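PDB 6HLX: AgaA from Rhizobium radiobacter, which binds the opine agropinic acid as the periplasmic substrate-binding protein of an ABC transporter and so serves its import into the bacterium. Local coordinates for residues Phe408-Ile413 with Arg439-Pro445; Met292-Lys298 with Tyr433-Asp438. All blocks are in the same frame, centred on the assembly; numbering follows the deposited sequence.

Contact 1: residues Phe408-Ile413 with Arg439-Pro445. With ACT (acetate ion), chain J.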
loop_
_atom_site.group_PDB
_atom_site.type_symbol
_atom_site.label_atom_id
_atom_site.label_comp_id
_atom_site.label_asym_id
_atom_site.label_seq_id
_atom_site.Cartn_x
_atom_site.Cartn_y
_atom_site.Cartn_z
ATOM N N PHE A 408 1.818 -18.752 -4.983
ATOM C CA PHE A 408 1.526 -18.769 -6.412
ATOM C C PHE A 408 2.845 -18.493 -7.165
ATOM O O PHE A 408 3.571 -17.551 -6.828
ATOM C CB PHE A 408 0.486 -17.700 -6.788
ATOM C CG PHE A 408 0.236 -17.640 -8.286
ATOM C CD1 PHE A 408 -0.497 -18.635 -8.925
ATOM C CD2 PHE A 408 0.746 -16.594 -9.053
ATOM C CE1 PHE A 408 -0.708 -18.590 -10.312
ATOM C CE2 PHE A 408 0.530 -16.539 -10.433
ATOM C CZ PHE A 408 -0.195 -17.539 -11.059
ATOM N N ASN A 409 3.119 -19.301 -8.187
ATOM C CA ASN A 409 4.340 -19.175 -8.978
ATOM C C ASN A 409 4.085 -19.797 -10.346
ATOM O O ASN A 409 3.996 -21.017 -10.455
ATOM C CB ASN A 409 5.495 -19.895 -8.234
ATOM C CG ASN A 409 6.895 -19.682 -8.764
ATOM O OD1 ASN A 409 7.170 -18.786 -9.559
ATOM N ND2 ASN A 409 7.827 -20.504 -8.299
ATOM N N ASP A 410 3.868 -18.956 -11.369
ATOM C CA ASP A 410 3.652 -19.432 -12.744
ATOM C C ASP A 410 4.804 -18.944 -13.628
ATOM O O ASP A 410 5.043 -17.728 -13.703
ATOM C CB ASP A 410 2.298 -18.943 -13.289
ATOM C CG ASP A 410 2.074 -19.355 -14.732
ATOM O OD1 ASP A 410 1.875 -20.570 -14.983
ATOM O OD2 ASP A 410 2.031 -18.458 -15.608
ATOM N N GLN A 411 5.503 -19.877 -14.314
ATOM C CA GLN A 411 6.652 -19.489 -15.126
ATOM C C GLN A 411 6.283 -18.546 -16.261
ATOM O O GLN A 411 7.031 -17.596 -16.500
ATOM C CB GLN A 411 7.456 -20.714 -15.628
ATOM C CG GLN A 411 8.946 -20.409 -15.956
ATOM C CD GLN A 411 9.701 -19.479 -15.002
ATOM O OE1 GLN A 411 9.531 -19.477 -13.770
ATOM N NE2 GLN A 411 10.568 -18.654 -15.564
ATOM N N GLN A 412 5.150 -18.781 -16.959
ATOM C CA GLN A 412 4.782 -17.880 -18.073
ATOM C C GLN A 412 4.572 -16.455 -17.573
ATOM O O GLN A 412 5.049 -15.502 -18.206
ATOM C CB GLN A 412 3.542 -18.377 -18.816
ATOM C CG GLN A 412 3.819 -19.580 -19.710
ATOM C CD GLN A 412 2.544 -20.052 -20.370
ATOM O OE1 GLN A 412 1.762 -19.258 -20.906
ATOM N NE2 GLN A 412 2.295 -21.351 -20.321
ATOM N N ILE A 413 3.892 -16.307 -16.422
ATOM C CA ILE A 413 3.663 -14.987 -15.819
ATOM C C ILE A 413 5.004 -14.360 -15.426
ATOM O O ILE A 413 5.231 -13.193 -15.730
ATOM C CB ILE A 413 2.662 -15.080 -14.623
ATOM C CG1 ILE A 413 1.217 -15.150 -15.153
ATOM C CG2 ILE A 413 2.816 -13.877 -13.663
ATOM C CD1 ILE A 413 0.129 -15.398 -14.108
ATOM N N ARG A 439 -3.114 -14.280 -19.344
ATOM C CA ARG A 439 -2.692 -15.358 -18.439
ATOM C C ARG A 439 -3.163 -15.093 -16.996
ATOM O O ARG A 439 -3.536 -16.035 -16.292
ATOM C CB ARG A 439 -1.173 -15.565 -18.496
ATOM C CG ARG A 439 -0.722 -16.746 -17.646
ATOM C CD ARG A 439 -0.224 -17.872 -18.485
ATOM N NE ARG A 439 0.167 -19.032 -17.682
ATOM C CZ ARG A 439 -0.320 -20.254 -17.865
ATOM N NH1 ARG A 439 0.112 -21.264 -17.123
ATOM N NH2 ARG A 439 -1.244 -20.476 -18.794
ATOM N N ALA A 440 -3.168 -13.816 -16.571
ATOM C CA ALA A 440 -3.643 -13.430 -15.233
ATOM C C ALA A 440 -5.139 -13.774 -15.081
ATOM O O ALA A 440 -5.577 -14.155 -14.003
ATOM C CB ALA A 440 -3.437 -11.938 -15.024
ATOM N N LEU A 441 -5.929 -13.585 -16.138
ATOM C CA LEU A 441 -7.366 -13.905 -16.078
ATOM C C LEU A 441 -7.573 -15.419 -16.086
ATOM O O LEU A 441 -8.357 -15.949 -15.294
ATOM C CB LEU A 441 -8.087 -13.287 -17.288
ATOM C CG LEU A 441 -8.260 -11.774 -17.236
ATOM C CD1 LEU A 441 -8.615 -11.218 -18.635
ATOM C CD2 LEU A 441 -9.336 -11.389 -16.202
ATOM N N GLU A 442 -6.861 -16.117 -16.980
ATOM C CA GLU A 442 -6.955 -17.568 -17.090
ATOM C C GLU A 442 -6.693 -18.274 -15.747
ATOM O O GLU A 442 -7.483 -19.138 -15.332
ATOM C CB GLU A 442 -5.971 -18.067 -18.157
ATOM C CG GLU A 442 -5.984 -19.577 -18.298
ATOM C CD GLU A 442 -4.951 -20.146 -19.252
ATOM O OE1 GLU A 442 -4.869 -21.392 -19.350
ATOM O OE2 GLU A 442 -4.222 -19.355 -19.896
ATOM N N LEU A 443 -5.603 -17.897 -15.074
ATOM C CA LEU A 443 -5.210 -18.530 -13.815
ATOM C C LEU A 443 -5.886 -17.929 -12.594
ATOM O O LEU A 443 -6.046 -18.615 -11.574
ATOM C CB LEU A 443 -3.681 -18.532 -13.650
ATOM C CG LEU A 443 -2.855 -19.282 -14.717
ATOM C CD1 LEU A 443 -1.383 -19.165 -14.398
ATOM C CD2 LEU A 443 -3.230 -20.763 -14.807
ATOM N N SER A 444 -6.298 -16.653 -12.696
ATOM C CA SER A 444 -6.943 -15.903 -11.619
ATOM C C SER A 444 -6.320 -16.133 -10.217
ATOM O O SER A 444 -7.060 -16.454 -9.278
ATOM C CB SER A 444 -8.444 -16.180 -11.603
ATOM O OG SER A 444 -9.066 -15.482 -12.669
ATOM N N PRO A 445 -4.983 -15.978 -10.038
ATOM C CA PRO A 445 -4.408 -16.102 -8.680
ATOM C C PRO A 445 -4.981 -15.035 -7.749
ATOM O O PRO A 445 -5.082 -15.258 -6.552
ATOM C CB PRO A 445 -2.914 -15.883 -8.902
ATOM C CG PRO A 445 -2.835 -15.042 -10.152
ATOM C CD PRO A 445 -3.951 -15.563 -11.021
HETATM C C ACT J . -1.481 -24.040 -18.399
HETATM O O ACT J . -2.357 -23.394 -19.042
HETATM O OXT ACT J . -1.587 -24.405 -17.201
HETATM C CH3 ACT J . -0.169 -24.408 -19.136
#

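Contact 2: residues Met292-Lys298 with Tyr433-Asp438. With ACT (acetate ion), chain G.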
loop_
_atom_site.group_PDB
_atom_site.type_symbol
_atom_site.label_atom_id
_atom_site.label_comp_id
_atom_site.label_asym_id
_atom_site.label_seq_id
_atom_site.Cartn_x
_atom_site.Cartn_y
_atom_site.Cartn_z
ATOM N N MET A 292 -0.572 0.236 -18.580
ATOM C CA MET A 292 -0.384 -0.830 -19.558
ATOM C C MET A 292 -1.052 -2.103 -19.061
ATOM O O MET A 292 -1.013 -2.398 -17.852
ATOM C CB MET A 292 1.101 -1.032 -19.862
ATOM C CG MET A 292 1.665 0.185 -20.626
ATOM S SD MET A 292 3.375 -0.020 -21.138
ATOM C CE MET A 292 4.213 0.040 -19.520
ATOM N N GLY A 293 -1.748 -2.774 -19.982
ATOM C CA GLY A 293 -2.541 -3.956 -19.679
ATOM C C GLY A 293 -4.024 -3.628 -19.640
ATOM O O GLY A 293 -4.856 -4.538 -19.699
ATOM N N TYR A 294 -4.380 -2.319 -19.525
ATOM C CA TYR A 294 -5.778 -1.896 -19.500
ATOM C C TYR A 294 -6.414 -2.251 -20.847
ATOM O O TYR A 294 -5.783 -2.058 -21.895
ATOM C CB TYR A 294 -5.893 -0.369 -19.300
ATOM C CG TYR A 294 -7.325 0.115 -19.320
ATOM C CD1 TYR A 294 -8.104 0.097 -18.165
ATOM C CD2 TYR A 294 -7.913 0.569 -20.499
ATOM C CE1 TYR A 294 -9.433 0.529 -18.182
ATOM C CE2 TYR A 294 -9.247 0.975 -20.532
ATOM C CZ TYR A 294 -9.994 0.976 -19.366
ATOM O OH TYR A 294 -11.293 1.411 -19.388
ATOM N N SER A 295 -7.675 -2.713 -20.814
ATOM C CA SER A 295 -8.394 -3.068 -22.052
ATOM C C SER A 295 -9.891 -3.001 -21.820
ATOM O O SER A 295 -10.396 -3.615 -20.878
ATOM C CB SER A 295 -7.991 -4.468 -22.519
ATOM O OG SER A 295 -8.970 -5.054 -23.363
ATOM N N ASP A 296 -10.615 -2.281 -22.690
ATOM C CA ASP A 296 -12.081 -2.215 -22.588
ATOM C C ASP A 296 -12.693 -3.559 -22.976
ATOM O O ASP A 296 -13.683 -3.977 -22.370
ATOM C CB ASP A 296 -12.655 -1.109 -23.492
ATOM C CG ASP A 296 -12.416 0.284 -22.952
ATOM O OD1 ASP A 296 -12.696 0.512 -21.755
ATOM O OD2 ASP A 296 -11.954 1.148 -23.730
ATOM N N ALA A 297 -12.077 -4.229 -23.957
ATOM C CA ALA A 297 -12.502 -5.517 -24.520
ATOM C C ALA A 297 -12.437 -6.657 -23.505
ATOM O O ALA A 297 -13.277 -7.549 -23.582
ATOM C CB ALA A 297 -11.651 -5.865 -25.732
ATOM N N LYS A 298 -11.428 -6.643 -22.583
ATOM C CA LYS A 298 -11.216 -7.681 -21.560
ATOM C C LYS A 298 -11.810 -7.314 -20.185
ATOM O O LYS A 298 -11.591 -8.035 -19.199
ATOM C CB LYS A 298 -9.709 -7.978 -21.400
ATOM C CG LYS A 298 -8.998 -8.413 -22.678
ATOM C CD LYS A 298 -7.500 -8.544 -22.419
ATOM C CE LYS A 298 -6.663 -8.483 -23.680
ATOM N NZ LYS A 298 -5.230 -8.736 -23.368
ATOM N N TYR A 433 2.393 -6.580 -21.411
ATOM C CA TYR A 433 1.368 -6.536 -20.356
ATOM C C TYR A 433 0.005 -7.042 -20.865
ATOM O O TYR A 433 -0.735 -7.659 -20.093
ATOM C CB TYR A 433 1.290 -5.155 -19.696
ATOM C CG TYR A 433 2.552 -4.870 -18.909
ATOM C CD1 TYR A 433 2.828 -5.551 -17.720
ATOM C CD2 TYR A 433 3.516 -3.989 -19.395
ATOM C CE1 TYR A 433 4.008 -5.326 -17.011
ATOM C CE2 TYR A 433 4.698 -3.750 -18.692
ATOM C CZ TYR A 433 4.945 -4.433 -17.509
ATOM O OH TYR A 433 6.131 -4.258 -16.848
ATOM N N ASP A 434 -0.306 -6.825 -22.162
ATOM C CA ASP A 434 -1.551 -7.343 -22.737
ATOM C C ASP A 434 -1.551 -8.882 -22.714
ATOM O O ASP A 434 -2.576 -9.493 -22.392
ATOM C CB ASP A 434 -1.752 -6.836 -24.171
ATOM C CG ASP A 434 -2.135 -5.371 -24.291
ATOM O OD1 ASP A 434 -2.662 -4.800 -23.296
ATOM O OD2 ASP A 434 -1.907 -4.788 -25.373
ATOM N N ALA A 435 -0.399 -9.514 -23.047
ATOM C CA ALA A 435 -0.282 -10.977 -22.994
ATOM C C ALA A 435 -0.329 -11.455 -21.530
ATOM O O ALA A 435 -0.941 -12.486 -21.229
ATOM C CB ALA A 435 1.006 -11.441 -23.671
ATOM N N PHE A 436 0.273 -10.673 -20.611
ATOM C CA PHE A 436 0.261 -11.000 -19.174
ATOM C C PHE A 436 -1.202 -11.044 -18.685
ATOM O O PHE A 436 -1.582 -11.972 -17.972
ATOM C CB PHE A 436 1.061 -9.952 -18.358
ATOM C CG PHE A 436 0.612 -9.910 -16.908
ATOM C CD1 PHE A 436 1.069 -10.853 -15.991
ATOM C CD2 PHE A 436 -0.338 -8.990 -16.486
ATOM C CE1 PHE A 436 0.586 -10.866 -14.675
ATOM C CE2 PHE A 436 -0.837 -9.019 -15.176
ATOM C CZ PHE A 436 -0.354 -9.946 -14.276
ATOM N N VAL A 437 -2.014 -10.046 -19.094
ATOM C CA VAL A 437 -3.413 -9.931 -18.639
ATOM C C VAL A 437 -4.225 -11.200 -19.004
ATOM O O VAL A 437 -4.968 -11.715 -18.169
ATOM C CB VAL A 437 -4.064 -8.630 -19.143
ATOM C CG1 VAL A 437 -5.578 -8.732 -19.086
ATOM C CG2 VAL A 437 -3.582 -7.426 -18.328
ATOM N N ASP A 438 -4.043 -11.726 -20.228
ATOM C CA ASP A 438 -4.733 -12.967 -20.647
ATOM C C ASP A 438 -4.407 -14.116 -19.685
ATOM O O ASP A 438 -5.315 -14.835 -19.255
ATOM C CB ASP A 438 -4.286 -13.347 -22.064
ATOM C CG ASP A 438 -4.755 -12.386 -23.147
ATOM O OD1 ASP A 438 -5.558 -11.477 -22.834
ATOM O OD2 ASP A 438 -4.345 -12.565 -24.315
HETATM C C ACT G . -9.305 -1.816 -25.817
HETATM O O ACT G . -9.363 -0.889 -24.961
HETATM O OXT ACT G . -8.276 -2.288 -26.302
HETATM C CH3 ACT G . -10.604 -2.443 -26.284
HETATM O O HOH W 1 -4.838 -6.174 -21.925
HETATM O O HOH W 2 -2.998 -2.114 -22.542
#

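Contact 1: residues Phe408-Ile413 with Arg439-Pro445
Pro-445 leans the CB-CG edge of its ring over the face of the Phe-408 ring, its N tilted away: CB stands 3.5 Å from the ring centroid and only 5° off the normal, a CH-pi contact over the face, with CG leaning toward CE2 and CZ. Phe-408 has CG anti to its own N, which carries the ring across to the proline. The bump at its rim is Leu-443 CD1, 3.9 Å from Phe-408 CZ and close to the ring plane. That same methyl fills the hollow between three side chains, since it also touches Asp-410 CG at 3.5 Å and faces Ile-413 CD1. Further along, Ile-413 CG1 presses on Arg-439 CG.

Beyond this apolar corner, Arg-439 bends at chi2 (111°) and turns its guanidinium side-on to Asp-410. Arg-439 NE reaches Asp-410 OD2 at 2.8 Å and NH1 reaches OD1 at 2.9 Å, both nearly straight and on the syn side but tilted out of the carboxylate plane, the oxygens lying in the guanidinium plane. Asp-410 is also the N-cap of helix 411-422: Ile-413 N meets OD2 from the opposite face of the carboxylate, so one oxygen holds both the helix start and the arginine. The amide of Gln-412 stacks over one guanidinium face while Leu-443 CG lies over the other, sandwiching the group. Glu-442 extends the salt-bridge network through OE2 to Arg-439 NH2, which also donates to an acetate ion, probably from the crystallisation liquor.

The contact packs the start of helix 411-422 against the end of helix 426-443, the two arms of a helical hairpin. Tyr-393 of helix 388-393 touches Ile-413, Ala-440 and Pro-445, helix 255-264 offers Pro-255 to Leu-443 and Arg-258 to Phe-408, and strand 446-451 follows directly on Pro-445.

Contact 2: residues Met292-Lys298 with Tyr433-Asp438
Lys-298 reaches across to helix 426-443 with its chain extended beyond CG. Its chi1 of -57° sets CG beside the backbone N, and from there CD passes Val-437 CG1 at 3.9 Å. Lys-298 NZ ends 2.8 Å from Asp-438 OD1, a salt bridge that comes in from above the carboxylate plane. The Asp-434 carboxylate is linked to the loop by two waters: one bridges Lys-298 NZ, Gly-293 O and Asp-434 OD1, and a second ties that same OD1 to Gly-293 N and Tyr-294 O. Residues 292-298 belong to the irregular loop between strand 280-281 and helix 306-315 and lie along one flank of helix 426-443. Within it, Ser-295 OG accepts from Lys-298 N in an ST motif, fixing the turn from which the lysine sets out. Gly-293, with phi 104°, brings its backbone against the helix, its O 3.4 Å from Val-437 CG2. Met-292 bends at chi3 (-69°), bringing CE to 3.9 Å from Tyr-433 CE2, while CB rests near CD2; its sulfur makes an oblique Met-aromatic contact with that ring. The Tyr-433 hydroxyl bonds to Arg-429, one turn earlier in the helix.

Both contacts use helix 426-443: contact 2 takes its middle turns, contact 1 its last turn and the residues just beyond. They touch where Ile-413 CG2 meets Phe-436 CE1 at 3.9 Å. Each mixes buried and more exposed residues, and both lie away from the zinc and agropinic acid sites. The partners differ: contact 1 sets the helix against the start of another helix close by in sequence, whereas contact 2 brings in a loop from more than 130 residues earlier. In contact 1 a two-pronged salt bridge lies beside an apolar cluster of Phe-408, Ile-413, Leu-443 and Pro-445; in contact 2 a single lysine bridge is joined by two ordered waters that link loop backbone to helix.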